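Local coordinates for penicillin binding protein 2X (Streptococcus thermophilus, PDB 5U47), which probably cross-links peptidoglycan strands as a transpeptidase of the septal cell-wall machinery and is the kind of enzyme that beta-lactams inactivate by acylating a serine, at residues Y291-T296 against I412-V417; L377-I382 against M419-T424; A191-D196 against L203-I208; I52-S57 against K132-E137; I35-G40 against L222-Q227. The protein carries 1 engineered substitution. All coordinates share one frame; numbering follows the deposited sequence.

Contact 1 of 5, residues Y291-T296 against I412-V417; sequences YEPGST and ISVTQV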
# COMPACT_ATOMS: atom_id res chain seq x y z
N TYR A 291 0.01 -15.10 -5.72
CA TYR A 291 0.62 -15.76 -6.87
C TYR A 291 1.86 -16.56 -6.47
O TYR A 291 2.42 -16.35 -5.40
CB TYR A 291 0.97 -14.68 -7.93
CG TYR A 291 1.99 -13.63 -7.46
CD1 TYR A 291 1.59 -12.50 -6.71
CD2 TYR A 291 3.33 -13.76 -7.76
CE1 TYR A 291 2.52 -11.57 -6.28
CE2 TYR A 291 4.27 -12.81 -7.36
CZ TYR A 291 3.87 -11.73 -6.61
OH TYR A 291 4.82 -10.81 -6.20
N GLU A 292 2.26 -17.47 -7.33
CA GLU A 292 3.49 -18.22 -7.10
C GLU A 292 4.58 -17.29 -7.63
O GLU A 292 4.57 -16.95 -8.80
CB GLU A 292 3.44 -19.58 -7.81
CG GLU A 292 2.29 -20.45 -7.29
CD GLU A 292 2.30 -21.89 -7.81
OE1 GLU A 292 3.36 -22.45 -8.13
OE2 GLU A 292 1.21 -22.47 -7.87
N PRO A 293 5.52 -16.87 -6.76
CA PRO A 293 6.49 -15.85 -7.19
C PRO A 293 7.60 -16.31 -8.09
O PRO A 293 8.20 -15.45 -8.75
CB PRO A 293 7.10 -15.38 -5.87
CG PRO A 293 7.07 -16.61 -5.04
CD PRO A 293 5.79 -17.33 -5.39
N GLY A 294 7.88 -17.61 -8.14
CA GLY A 294 8.96 -18.09 -8.99
C GLY A 294 10.34 -17.76 -8.40
O GLY A 294 10.47 -17.50 -7.19
N SER A 295 11.33 -17.71 -9.28
CA SER A 295 12.74 -17.64 -8.91
C SER A 295 13.32 -16.50 -8.06
O SER A 295 14.46 -16.62 -7.63
CB SER A 295 13.61 -17.89 -10.14
OG SER A 295 13.54 -19.25 -10.43
N THR A 296 12.57 -15.43 -7.81
CA THR A 296 13.04 -14.40 -6.90
C THR A 296 13.09 -14.99 -5.50
O THR A 296 13.83 -14.50 -4.64
CB THR A 296 12.13 -13.16 -6.89
OG1 THR A 296 10.78 -13.58 -6.65
CG2 THR A 296 12.21 -12.44 -8.23
N ILE A 412 3.94 -22.42 -3.54
CA ILE A 412 3.80 -21.46 -2.46
C ILE A 412 3.19 -20.19 -3.05
O ILE A 412 3.55 -19.78 -4.15
CB ILE A 412 5.16 -21.17 -1.75
CG1 ILE A 412 4.96 -20.22 -0.57
CG2 ILE A 412 6.19 -20.58 -2.71
CD1 ILE A 412 6.17 -20.10 0.33
N SER A 413 2.23 -19.59 -2.35
CA SER A 413 1.56 -18.39 -2.82
C SER A 413 1.88 -17.22 -1.92
O SER A 413 1.80 -17.35 -0.70
CB SER A 413 0.06 -18.58 -2.86
OG SER A 413 -0.25 -19.58 -3.79
N VAL A 414 2.21 -16.10 -2.54
CA VAL A 414 2.55 -14.86 -1.82
C VAL A 414 1.82 -13.66 -2.40
O VAL A 414 1.20 -13.75 -3.46
CB VAL A 414 4.06 -14.55 -1.96
CG1 VAL A 414 4.91 -15.73 -1.51
CG2 VAL A 414 4.44 -14.15 -3.39
N THR A 415 1.90 -12.53 -1.69
CA THR A 415 1.45 -11.25 -2.20
C THR A 415 2.73 -10.46 -2.46
O THR A 415 3.80 -10.78 -1.93
CB THR A 415 0.62 -10.45 -1.19
OG1 THR A 415 1.40 -10.22 -0.01
CG2 THR A 415 -0.61 -11.20 -0.82
N GLN A 416 2.61 -9.42 -3.28
CA GLN A 416 3.75 -8.58 -3.60
C GLN A 416 4.34 -7.98 -2.33
O GLN A 416 5.57 -7.93 -2.16
CB GLN A 416 3.35 -7.44 -4.56
CG GLN A 416 4.54 -6.50 -4.82
CD GLN A 416 4.28 -5.31 -5.70
OE1 GLN A 416 5.16 -4.46 -5.86
NE2 GLN A 416 3.07 -5.20 -6.26
N VAL A 417 3.46 -7.52 -1.44
CA VAL A 417 3.94 -6.88 -0.21
C VAL A 417 4.69 -7.88 0.71
O VAL A 417 5.60 -7.48 1.41
CB VAL A 417 2.84 -6.07 0.48
CG1 VAL A 417 1.76 -6.98 1.06
CG2 VAL A 417 3.43 -5.13 1.52
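Tyr291 and Val414 hold each other by both backbone and side chain. Tyr291 N donates to Val414 O at 2.9 Å, and Val414 N returns a straighter bond to Tyr291 O, also 2.9 Å and with 170° at the hydrogen; together they make a single antiparallel hydrogen-bonded bridge. From CB, which points away from 412-417, the tyrosine side chain swings back because chi1 of 62° sets CG between the backbone N and the carbonyl carbon. Tyr291 CD1 then lies 3.5 Å from Val414 O, and Tyr291 CE1 is 3.7 Å from Gln416 N. Beyond them, CE2 and CZ meet Val414 CG2, which stands over one face of the Tyr291 ring, 4.2 Å from its centroid and 16° off the normal, a CH-pi contact. At the tip, Tyr291 OH rests 3.6 Å from Gln416 CA and is hydrogen-bonded to Tyr544 OH.

Both segments belong to the transpeptidase domain. The loop 291-296 runs into Ser295, which with Lys298 fits the SxxK pattern of penicillin-binding proteins, where this serine would probably be the one acylated; Ser295 OG is hydrogen-bonded to Lys298 NZ.

Val414 CG2 also packs on Pro293 CB at 3.8 Å, the side chains crossing at about a right angle. Glu292 CA approaches Ile412 O at 3.3 Å in a CA-H...O contact, while Glu292 OE1 is hydrogen-bonded to Gln410 NE2, Gly411 N and Tyr519 OH.

Contact 2 of 5, residues L377-I382 against M419-T424; sequences LYKFGI and MLRAFT
A Schellman motif closes the end of helix 368-377, and the type II turn from Lys379 to Ile382 that follows it is held against helix 416-427 by Arg421 and Ala422. The arginine reaches the turn with CG trans to the backbone N (chi1 177°) and a bend at chi3 of 59°, which lays its guanidinium flat against Lys379 CB. That carbon sits over the centre of one guanidinium face, Lys379 CB lying 3.5 Å from Arg421 CZ, and the two side chains cross at about a right angle. At the edge of the group, Arg421 NH1 donates to Ile382 O at 3.0 Å, with the donor nearly along the C=O axis and the oxygen only 12° out of the guanidinium plane; NH2 adds a weak bond to the same oxygen, which Gln418 NE2 bonds as well. A water, also in the guanidinium plane, accepts from Arg421 NE at 2.8 Å and donates to Tyr378 O, thereby linking the end of the first helix to the arginine. These edge bonds fix the rotation of the group.

One residue on, Ala422 CB touches two rings: it lies 3.7 Å from Tyr378 CD1 and equally far from Phe380 CZ. Ala422 O is met by the edge of the Tyr378 ring. Met419, folded at chi2 and chi3, brings SD obliquely to Phe380 CE1 at 3.7 Å, a Met-aromatic contact.

Helix 297-308 packs on the same cluster through Met297 and Met300, and Tyr378 OH shares a hydrogen bond with its Ser303 OG; Met432 of strand 432-433 touches both Lys379 and Arg421.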
# COMPACT_ATOMS: atom_id res chain seq x y z
N LEU A 377 10.25 -17.68 9.38
CA LEU A 377 11.00 -16.50 9.85
C LEU A 377 10.85 -15.32 8.88
O LEU A 377 10.85 -14.16 9.30
CB LEU A 377 12.47 -16.84 10.02
CG LEU A 377 12.85 -17.79 11.17
CD1 LEU A 377 14.34 -18.06 11.13
CD2 LEU A 377 12.47 -17.22 12.53
N TYR A 378 10.75 -15.63 7.58
CA TYR A 378 10.50 -14.64 6.54
C TYR A 378 9.00 -14.24 6.48
O TYR A 378 8.61 -13.37 5.69
CB TYR A 378 11.00 -15.14 5.18
CG TYR A 378 12.45 -14.80 4.86
CD1 TYR A 378 12.83 -13.49 4.60
CD2 TYR A 378 13.43 -15.81 4.75
CE1 TYR A 378 14.14 -13.16 4.28
CE2 TYR A 378 14.75 -15.49 4.44
CZ TYR A 378 15.10 -14.17 4.19
OH TYR A 378 16.40 -13.82 3.87
N LYS A 379 8.19 -14.92 7.29
CA LYS A 379 6.76 -14.64 7.50
C LYS A 379 5.80 -14.93 6.35
O LYS A 379 4.67 -14.38 6.31
CB LYS A 379 6.54 -13.21 8.02
CG LYS A 379 7.16 -12.95 9.38
CD LYS A 379 6.84 -11.54 9.86
CE LYS A 379 7.44 -11.27 11.23
NZ LYS A 379 6.77 -12.04 12.31
N PHE A 380 6.23 -15.77 5.42
CA PHE A 380 5.33 -16.19 4.35
C PHE A 380 4.14 -16.91 4.96
O PHE A 380 4.26 -17.58 5.99
CB PHE A 380 6.05 -17.01 3.30
CG PHE A 380 7.02 -16.19 2.51
CD1 PHE A 380 6.55 -15.26 1.60
CD2 PHE A 380 8.39 -16.30 2.72
CE1 PHE A 380 7.42 -14.48 0.87
CE2 PHE A 380 9.28 -15.51 1.99
CZ PHE A 380 8.79 -14.60 1.06
N GLY A 381 2.97 -16.69 4.36
CA GLY A 381 1.71 -17.23 4.88
C GLY A 381 1.06 -16.33 5.95
O GLY A 381 -0.04 -16.62 6.42
N ILE A 382 1.74 -15.24 6.33
CA ILE A 382 1.22 -14.31 7.32
C ILE A 382 1.09 -12.94 6.66
O ILE A 382 2.06 -12.43 6.11
CB ILE A 382 2.15 -14.20 8.55
CG1 ILE A 382 2.42 -15.59 9.15
CG2 ILE A 382 1.53 -13.30 9.61
CD1 ILE A 382 3.34 -15.59 10.35
N MET A 419 6.62 -10.28 -0.49
CA MET A 419 7.92 -10.33 -1.11
C MET A 419 8.75 -9.11 -0.73
O MET A 419 9.92 -9.23 -0.41
CB MET A 419 7.82 -10.46 -2.64
CG MET A 419 7.20 -11.78 -3.10
SD MET A 419 8.10 -13.25 -2.55
CE MET A 419 9.68 -13.06 -3.36
N LEU A 420 8.14 -7.93 -0.76
CA LEU A 420 8.85 -6.70 -0.40
C LEU A 420 9.38 -6.77 1.02
O LEU A 420 10.52 -6.39 1.28
CB LEU A 420 7.95 -5.46 -0.57
CG LEU A 420 7.47 -5.16 -2.02
CD1 LEU A 420 6.52 -3.97 -2.01
CD2 LEU A 420 8.65 -4.88 -2.95
N ARG A 421 8.54 -7.25 1.93
CA ARG A 421 8.91 -7.39 3.33
C ARG A 421 10.14 -8.32 3.47
O ARG A 421 11.09 -7.99 4.17
CB ARG A 421 7.73 -7.96 4.11
CG ARG A 421 8.00 -8.23 5.57
CD ARG A 421 6.77 -8.74 6.30
NE ARG A 421 6.29 -9.98 5.70
CZ ARG A 421 5.19 -10.65 6.03
NH1 ARG A 421 4.88 -11.75 5.37
NH2 ARG A 421 4.40 -10.26 7.01
N ALA A 422 10.12 -9.44 2.76
CA ALA A 422 11.22 -10.41 2.81
C ALA A 422 12.49 -9.79 2.24
O ALA A 422 13.58 -9.97 2.81
CB ALA A 422 10.85 -11.67 2.04
N PHE A 423 12.34 -9.05 1.13
CA PHE A 423 13.49 -8.39 0.51
C PHE A 423 14.18 -7.38 1.43
O PHE A 423 15.40 -7.18 1.33
CB PHE A 423 13.14 -7.69 -0.81
CG PHE A 423 12.72 -8.62 -1.94
CD1 PHE A 423 13.40 -9.81 -2.18
CD2 PHE A 423 11.72 -8.24 -2.82
CE1 PHE A 423 13.04 -10.64 -3.25
CE2 PHE A 423 11.35 -9.07 -3.88
CZ PHE A 423 12.01 -10.26 -4.09
N THR A 424 13.43 -6.76 2.35
CA THR A 424 14.06 -5.79 3.23
C THR A 424 15.13 -6.43 4.12
O THR A 424 16.09 -5.75 4.47
CB THR A 424 13.07 -5.01 4.15
OG1 THR A 424 12.37 -5.91 5.01
CG2 THR A 424 12.10 -4.23 3.36
O HOH W 1 7.22 -11.87 3.91

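Contact 3 of 5, residues A191-D196 against L203-I208; sequences AIYEKD and LGTETI
The Tyr193 ring, as modelled, has the Glu206 side chain over one face, the two pointing the same way. Glu206 CG is the atom above the ring, but its approach is too close for carbons, so the placement of this side chain is doubtful. Leu203 CD2 reaches the ring obliquely, 4.1 Å from Tyr193 CE2, and Tyr193 OH is hydrogen-bonded to Glu137 OE2.

Beside the ring the backbones pair as antiparallel strands. Ile192 N donates to Thr207 O at 3.0 Å, and Thr207 N answers to Ile192 O at 3.2 Å; Ala191 and Ile208 form the neighbouring non-hydrogen-bonded pair. Strands 189-192 and 207-210 lie in a three-stranded antiparallel sheet with 26-28, in the N-terminal part of the protein.

Past the strands Thr205 takes over: with chi1 at 58°, its OG1 stands between its own backbone N and carbonyl carbon and accepts from Glu194 N, Thr205 OG1 to Glu194 N being 3.2 Å (156° at the hydrogen). The same hydroxyl bonds Leu202 O, a carbonyl that can only accept. Used in both directions, it carries the pairing of the two segments on to Glu194, beyond the backbone-to-backbone bonds.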
# COMPACT_ATOMS: atom_id res chain seq x y z
N ALA A 191 -27.09 20.69 10.83
CA ALA A 191 -27.78 21.92 10.46
C ALA A 191 -29.28 21.71 10.40
O ALA A 191 -29.77 20.58 10.28
CB ALA A 191 -27.28 22.43 9.12
N ILE A 192 -29.99 22.82 10.51
CA ILE A 192 -31.43 22.82 10.39
C ILE A 192 -31.73 23.45 9.04
O ILE A 192 -31.42 24.61 8.80
CB ILE A 192 -32.11 23.66 11.50
CG1 ILE A 192 -31.75 23.10 12.87
CG2 ILE A 192 -33.62 23.67 11.31
CD1 ILE A 192 -32.25 23.93 14.04
N TYR A 193 -32.28 22.65 8.14
CA TYR A 193 -32.70 23.17 6.84
C TYR A 193 -34.13 23.55 6.99
O TYR A 193 -34.84 22.97 7.79
CB TYR A 193 -32.64 22.08 5.77
CG TYR A 193 -31.28 21.77 5.24
CD1 TYR A 193 -30.31 21.16 6.04
CD2 TYR A 193 -30.96 22.03 3.91
CE1 TYR A 193 -29.06 20.86 5.53
CE2 TYR A 193 -29.72 21.71 3.39
CZ TYR A 193 -28.77 21.13 4.21
OH TYR A 193 -27.53 20.84 3.70
N GLU A 194 -34.57 24.53 6.21
CA GLU A 194 -35.97 24.89 6.17
C GLU A 194 -36.66 23.82 5.31
O GLU A 194 -36.02 23.23 4.43
CB GLU A 194 -36.16 26.29 5.59
CG GLU A 194 -35.54 27.39 6.44
CD GLU A 194 -35.61 28.76 5.79
OE1 GLU A 194 -35.90 29.74 6.51
OE2 GLU A 194 -35.38 28.87 4.57
N LYS A 195 -37.93 23.56 5.59
CA LYS A 195 -38.72 22.57 4.86
C LYS A 195 -40.01 23.20 4.35
O LYS A 195 -40.51 24.17 4.93
CB LYS A 195 -39.09 21.36 5.74
CG LYS A 195 -37.94 20.44 6.16
CD LYS A 195 -37.25 20.87 7.46
CE LYS A 195 -35.88 20.21 7.62
NZ LYS A 195 -35.88 18.72 7.56
N ASP A 196 -40.54 22.66 3.25
CA ASP A 196 -41.86 23.10 2.75
C ASP A 196 -42.91 22.43 3.65
O ASP A 196 -42.55 21.66 4.55
CB ASP A 196 -42.05 22.77 1.26
CG ASP A 196 -41.87 21.29 0.93
OD1 ASP A 196 -41.68 20.47 1.85
OD2 ASP A 196 -41.89 20.94 -0.27
N LEU A 203 -33.18 23.40 -0.22
CA LEU A 203 -31.73 23.49 -0.29
C LEU A 203 -31.20 24.93 -0.29
O LEU A 203 -31.86 25.87 -0.76
CB LEU A 203 -31.21 22.71 -1.51
CG LEU A 203 -31.53 21.20 -1.48
CD1 LEU A 203 -31.19 20.55 -2.81
CD2 LEU A 203 -30.81 20.49 -0.34
N GLY A 204 -30.00 25.09 0.30
CA GLY A 204 -29.33 26.38 0.40
C GLY A 204 -29.76 27.29 1.53
O GLY A 204 -29.18 28.36 1.72
N THR A 205 -30.75 26.85 2.31
CA THR A 205 -31.32 27.65 3.41
C THR A 205 -30.76 27.39 4.80
O THR A 205 -31.13 28.09 5.75
CB THR A 205 -32.84 27.37 3.50
OG1 THR A 205 -33.06 25.96 3.72
CG2 THR A 205 -33.54 27.82 2.25
N GLU A 206 -29.93 26.35 4.92
CA GLU A 206 -29.29 25.91 6.18
C GLU A 206 -28.82 26.93 7.17
O GLU A 206 -28.31 27.99 6.81
CB GLU A 206 -27.98 25.12 5.93
CG GLU A 206 -28.05 24.01 4.93
CD GLU A 206 -27.99 24.53 3.51
OE1 GLU A 206 -26.88 24.76 3.01
OE2 GLU A 206 -29.07 24.66 2.90
N THR A 207 -28.95 26.54 8.43
CA THR A 207 -28.39 27.27 9.54
C THR A 207 -27.60 26.18 10.25
O THR A 207 -28.17 25.22 10.75
CB THR A 207 -29.46 27.83 10.50
OG1 THR A 207 -30.23 28.84 9.84
CG2 THR A 207 -28.79 28.44 11.74
N ILE A 208 -26.28 26.30 10.23
CA ILE A 208 -25.41 25.33 10.89
C ILE A 208 -25.59 25.48 12.39
O ILE A 208 -25.59 26.60 12.91
CB ILE A 208 -23.93 25.52 10.46
CG1 ILE A 208 -23.80 25.14 8.97
CG2 ILE A 208 -23.01 24.68 11.33
CD1 ILE A 208 -22.45 25.42 8.35

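Contact 4 of 5, residues I52-S57 against K132-E137; sequences IYAIVS and KGMAFE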
# COMPACT_ATOMS: atom_id res chain seq x y z
N ILE A 52 -27.32 26.28 -7.79
CA ILE A 52 -28.17 27.44 -7.53
C ILE A 52 -29.66 27.06 -7.54
O ILE A 52 -30.12 26.30 -8.39
CB ILE A 52 -27.87 28.62 -8.52
CG1 ILE A 52 -28.59 29.89 -8.07
CG2 ILE A 52 -28.23 28.26 -9.97
CD1 ILE A 52 -28.24 31.12 -8.89
N TYR A 53 -30.39 27.60 -6.57
CA TYR A 53 -31.83 27.37 -6.44
C TYR A 53 -32.56 28.69 -6.26
O TYR A 53 -31.97 29.68 -5.82
CB TYR A 53 -32.14 26.49 -5.23
CG TYR A 53 -31.56 25.11 -5.33
CD1 TYR A 53 -30.24 24.87 -4.94
CD2 TYR A 53 -32.31 24.05 -5.81
CE1 TYR A 53 -29.68 23.61 -5.04
CE2 TYR A 53 -31.76 22.78 -5.91
CZ TYR A 53 -30.44 22.56 -5.52
OH TYR A 53 -29.89 21.30 -5.62
N ALA A 54 -33.84 28.68 -6.59
CA ALA A 54 -34.69 29.86 -6.44
C ALA A 54 -36.00 29.45 -5.77
O ALA A 54 -36.70 28.58 -6.27
CB ALA A 54 -34.96 30.51 -7.80
N ILE A 55 -36.28 30.03 -4.60
CA ILE A 55 -37.53 29.74 -3.91
C ILE A 55 -38.58 30.72 -4.43
O ILE A 55 -38.44 31.94 -4.28
CB ILE A 55 -37.40 29.85 -2.38
CG1 ILE A 55 -36.48 28.74 -1.86
CG2 ILE A 55 -38.78 29.77 -1.72
CD1 ILE A 55 -36.24 28.81 -0.37
N VAL A 56 -39.63 30.17 -5.06
CA VAL A 56 -40.71 30.97 -5.66
C VAL A 56 -42.04 30.91 -4.92
O VAL A 56 -42.96 31.66 -5.25
CB VAL A 56 -40.97 30.55 -7.14
CG1 VAL A 56 -39.74 30.85 -7.99
CG2 VAL A 56 -41.37 29.07 -7.25
N SER A 57 -42.16 30.02 -3.92
CA SER A 57 -43.42 29.88 -3.17
C SER A 57 -43.82 31.16 -2.48
O SER A 57 -43.02 31.77 -1.76
CB SER A 57 -43.31 28.78 -2.10
OG SER A 57 -44.52 28.67 -1.38
N LYS A 132 -34.16 38.71 -3.25
CA LYS A 132 -34.09 37.69 -2.21
C LYS A 132 -34.65 36.40 -2.77
O LYS A 132 -35.37 36.43 -3.77
CB LYS A 132 -34.93 38.13 -1.00
CG LYS A 132 -34.33 39.29 -0.24
CD LYS A 132 -35.28 39.87 0.79
CE LYS A 132 -34.55 40.79 1.76
NZ LYS A 132 -33.76 41.85 1.06
N GLY A 133 -34.33 35.27 -2.13
CA GLY A 133 -34.86 33.96 -2.55
C GLY A 133 -33.90 33.07 -3.33
O GLY A 133 -34.22 31.90 -3.56
N MET A 134 -32.76 33.61 -3.75
CA MET A 134 -31.76 32.81 -4.48
C MET A 134 -30.85 32.17 -3.45
O MET A 134 -30.52 32.81 -2.45
CB MET A 134 -30.96 33.67 -5.46
CG MET A 134 -31.83 34.43 -6.46
SD MET A 134 -32.87 33.37 -7.50
CE MET A 134 -31.63 32.45 -8.42
N ALA A 135 -30.47 30.92 -3.66
CA ALA A 135 -29.64 30.22 -2.68
C ALA A 135 -28.70 29.24 -3.35
O ALA A 135 -28.89 28.86 -4.50
CB ALA A 135 -30.52 29.53 -1.65
N PHE A 136 -27.68 28.81 -2.60
CA PHE A 136 -26.68 27.89 -3.14
C PHE A 136 -26.44 26.72 -2.19
O PHE A 136 -26.30 26.93 -0.98
CB PHE A 136 -25.38 28.63 -3.38
CG PHE A 136 -25.49 29.73 -4.41
CD1 PHE A 136 -25.27 29.46 -5.76
CD2 PHE A 136 -25.81 31.03 -4.04
CE1 PHE A 136 -25.36 30.46 -6.71
CE2 PHE A 136 -25.90 32.04 -4.98
CZ PHE A 136 -25.67 31.75 -6.32
N GLU A 137 -26.41 25.50 -2.73
CA GLU A 137 -26.11 24.30 -1.95
C GLU A 137 -24.75 23.77 -2.40
O GLU A 137 -24.49 23.64 -3.61
CB GLU A 137 -27.20 23.22 -2.09
CG GLU A 137 -27.05 21.96 -1.20
CD GLU A 137 -27.30 22.17 0.31
OE1 GLU A 137 -27.68 23.29 0.72
OE2 GLU A 137 -27.11 21.20 1.11
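Ile52, Ala54, Met134 and Phe136 make the apolar side of this strand pair. Ile52 holds CG1 trans to the backbone N (chi1 -170°), which aligns its side chain with that of Phe136; the two lie side by side and point the same way, and Ile52 CG1 is 3.6 Å from Phe136 CE1. The isoleucine tip, Ile52 CD1, also meets Met134 CE at 3.7 Å. Met134 is bent at chi2 and chi3, and this fold carries Met134 SD to within 3.6 Å of Ala54 CB, so the thioether spans from Ala54 to Ile52. Helix 116-128 covers this face, with Phe126 on Met134 and Leu122 on Phe136.

The backbone lies between the two faces. Tyr53 N donates to Ala135 O at 2.8 Å, Ala135 N donates to Tyr53 O at 2.9 Å, and Ile55 N donates to Gly133 O at 3.0 Å, the straightest of the three at 174°. Gly133, just before strand 134-143, has a positive phi and leads the chain into it. CA-H...O contacts fill in beside the bonds, for example Met134 CA to Tyr53 O at 3.4 Å.

On the other face Tyr53 pairs with Ala135, and Glu137 CB approaches Tyr53 CE1 at 3.9 Å. The carboxylate leads away from the pair toward Tyr193 and Gly204, accepting a hydrogen bond from Gly204 N. With axes at 142°, strands 42-55 and 134-143 form a twisted antiparallel pair with helix 116-128 packed on one face, part of a mixed sheet in the N-terminal domain assigned to dimerisation in penicillin-binding proteins.

Contact 5 of 5, residues I35-G40 against L222-Q227; sequences IYDRNG and LSAPLQ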
# COMPACT_ATOMS: atom_id res chain seq x y z
N ILE A 35 -4.87 13.83 0.94
CA ILE A 35 -3.82 12.82 0.83
C ILE A 35 -2.71 13.47 0.05
O ILE A 35 -2.93 13.97 -1.09
CB ILE A 35 -4.30 11.55 0.10
CG1 ILE A 35 -5.45 10.91 0.89
CG2 ILE A 35 -3.15 10.55 -0.04
CD1 ILE A 35 -6.20 9.83 0.14
N TYR A 36 -1.52 13.47 0.64
CA TYR A 36 -0.33 14.07 0.07
C TYR A 36 0.76 13.05 -0.23
O TYR A 36 0.74 11.91 0.27
CB TYR A 36 0.28 15.05 1.08
CG TYR A 36 -0.54 16.27 1.45
CD1 TYR A 36 -0.65 17.36 0.58
CD2 TYR A 36 -1.14 16.38 2.69
CE1 TYR A 36 -1.35 18.49 0.93
CE2 TYR A 36 -1.85 17.51 3.05
CZ TYR A 36 -1.95 18.56 2.17
OH TYR A 36 -2.66 19.66 2.51
N ASP A 37 1.74 13.46 -1.01
CA ASP A 37 2.91 12.67 -1.16
C ASP A 37 3.81 13.03 0.08
O ASP A 37 3.39 13.82 0.95
CB ASP A 37 3.60 12.87 -2.53
CG ASP A 37 4.63 14.00 -2.54
OD1 ASP A 37 4.49 14.97 -1.78
OD2 ASP A 37 5.57 13.89 -3.33
N ARG A 38 5.01 12.49 0.13
CA ARG A 38 5.89 12.67 1.30
C ARG A 38 6.34 14.12 1.57
O ARG A 38 6.74 14.43 2.70
CB ARG A 38 7.11 11.74 1.20
CG ARG A 38 8.08 12.12 0.08
CD ARG A 38 9.14 11.06 -0.13
NE ARG A 38 10.02 10.90 1.02
CZ ARG A 38 9.97 9.93 1.94
NH1 ARG A 38 9.10 8.92 1.86
NH2 ARG A 38 10.86 9.95 2.93
N ASN A 39 6.24 14.99 0.56
CA ASN A 39 6.65 16.39 0.67
C ASN A 39 5.51 17.37 0.51
O ASN A 39 5.74 18.53 0.20
CB ASN A 39 7.76 16.69 -0.36
CG ASN A 39 9.07 16.07 0.01
OD1 ASN A 39 9.53 16.19 1.15
ND2 ASN A 39 9.70 15.41 -0.93
N GLY A 40 4.27 16.90 0.66
CA GLY A 40 3.12 17.80 0.57
C GLY A 40 2.50 18.06 -0.80
O GLY A 40 1.69 18.96 -0.93
N LEU A 222 4.99 8.10 -0.65
CA LEU A 222 5.27 8.27 -2.09
C LEU A 222 5.99 9.57 -2.43
O LEU A 222 5.83 10.57 -1.76
CB LEU A 222 3.99 8.22 -2.93
CG LEU A 222 3.06 7.01 -2.92
CD1 LEU A 222 1.91 7.28 -3.88
CD2 LEU A 222 3.76 5.71 -3.28
N SER A 223 6.84 9.49 -3.45
CA SER A 223 7.52 10.63 -4.03
C SER A 223 6.83 10.89 -5.34
O SER A 223 6.97 10.09 -6.29
CB SER A 223 8.97 10.27 -4.29
OG SER A 223 9.60 11.26 -5.09
N ALA A 224 6.06 11.98 -5.42
CA ALA A 224 5.36 12.29 -6.68
C ALA A 224 6.26 12.32 -7.91
O ALA A 224 5.89 11.75 -8.94
CB ALA A 224 4.50 13.55 -6.56
N PRO A 225 7.46 12.97 -7.83
CA PRO A 225 8.35 12.97 -9.00
C PRO A 225 8.75 11.57 -9.45
O PRO A 225 8.72 11.26 -10.65
CB PRO A 225 9.59 13.75 -8.51
CG PRO A 225 9.10 14.59 -7.36
CD PRO A 225 7.95 13.84 -6.75
N LEU A 226 9.13 10.73 -8.49
CA LEU A 226 9.54 9.37 -8.82
C LEU A 226 8.36 8.58 -9.36
O LEU A 226 8.50 7.84 -10.33
CB LEU A 226 10.11 8.65 -7.59
CG LEU A 226 10.66 7.25 -7.87
CD1 LEU A 226 11.83 7.34 -8.82
CD2 LEU A 226 11.07 6.57 -6.57
N GLN A 227 7.22 8.73 -8.70
CA GLN A 227 6.00 8.03 -9.12
C GLN A 227 5.62 8.39 -10.56
O GLN A 227 5.28 7.51 -11.34
CB GLN A 227 4.84 8.35 -8.19
CG GLN A 227 3.53 7.65 -8.54
CD GLN A 227 3.50 6.17 -8.15
OE1 GLN A 227 3.93 5.79 -7.05
NE2 GLN A 227 2.94 5.35 -9.01
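Asp37 and Arg38 both direct CB to 222-227 and carry CG between the backbone N and the carbonyl carbon; chi1 of 89° then sets the Asp37 carboxylate at Ala224 N, and chi1 of 69° brings Arg38 CG to Leu222 O. The carboxylate thus stands at the start of helix 224-241: Asp37 OD2 accepts from Ala224 N at 2.9 Å through its anti lone pair, with a nearly straight 170° at the hydrogen. Ala224 CB lies 3.4 Å from Asp37 OD2. The other oxygen, Asp37 OD1, looks back to its own turn and is met from above the carboxylate plane by Asn39 N at 2.9 Å, an Asx turn, and it also accepts from Asn41 N. With bonds on both oxygens, the rotation of the carboxylate is fixed, and its charge probably interacts favourably with the positive end of the helix dipole.

Arg38 completes the grip from the backbone. Arg38 N donates to Leu222 O at 2.8 Å, and Arg38 CG and Asp37 CB each come to 3.3 Å from Leu222 O. The guanidinium continues to Thr221 O, Thr578 O and Asp577 O, and forms a salt bridge with Glu257.

Ser223 is the N-cap residue of the helix, Ser223 OG accepting a weak bond from Leu226 N at 3.5 Å. A type I turn from Asp37 to Gly40, leading from strand 35-36 toward strand 42-55, thus supplies a tertiary acceptor to a helix N terminus whose capping hydroxyl is local.

From the N terminus, contact 5 opens first, at strand 35-36, and closes only at helix 224-241; contacts 4 and 3 are both nested inside that long loop. Contact 4 closes before contact 3 opens, yet their centres lie about 12 Å apart and they touch, Leu203 packing on Tyr53. Contacts 4 and 5 use neighbouring strands of one sheet, although their centres are about 42 Å apart. Contacts 1 and 2 follow within the transpeptidase domain: their segments alternate along the chain, so the loops cross, and both converge on helix 416-427, where Met419 meets Val414 and Thr296. Contacts 3 and 4 lie across the chain's centre from this pair.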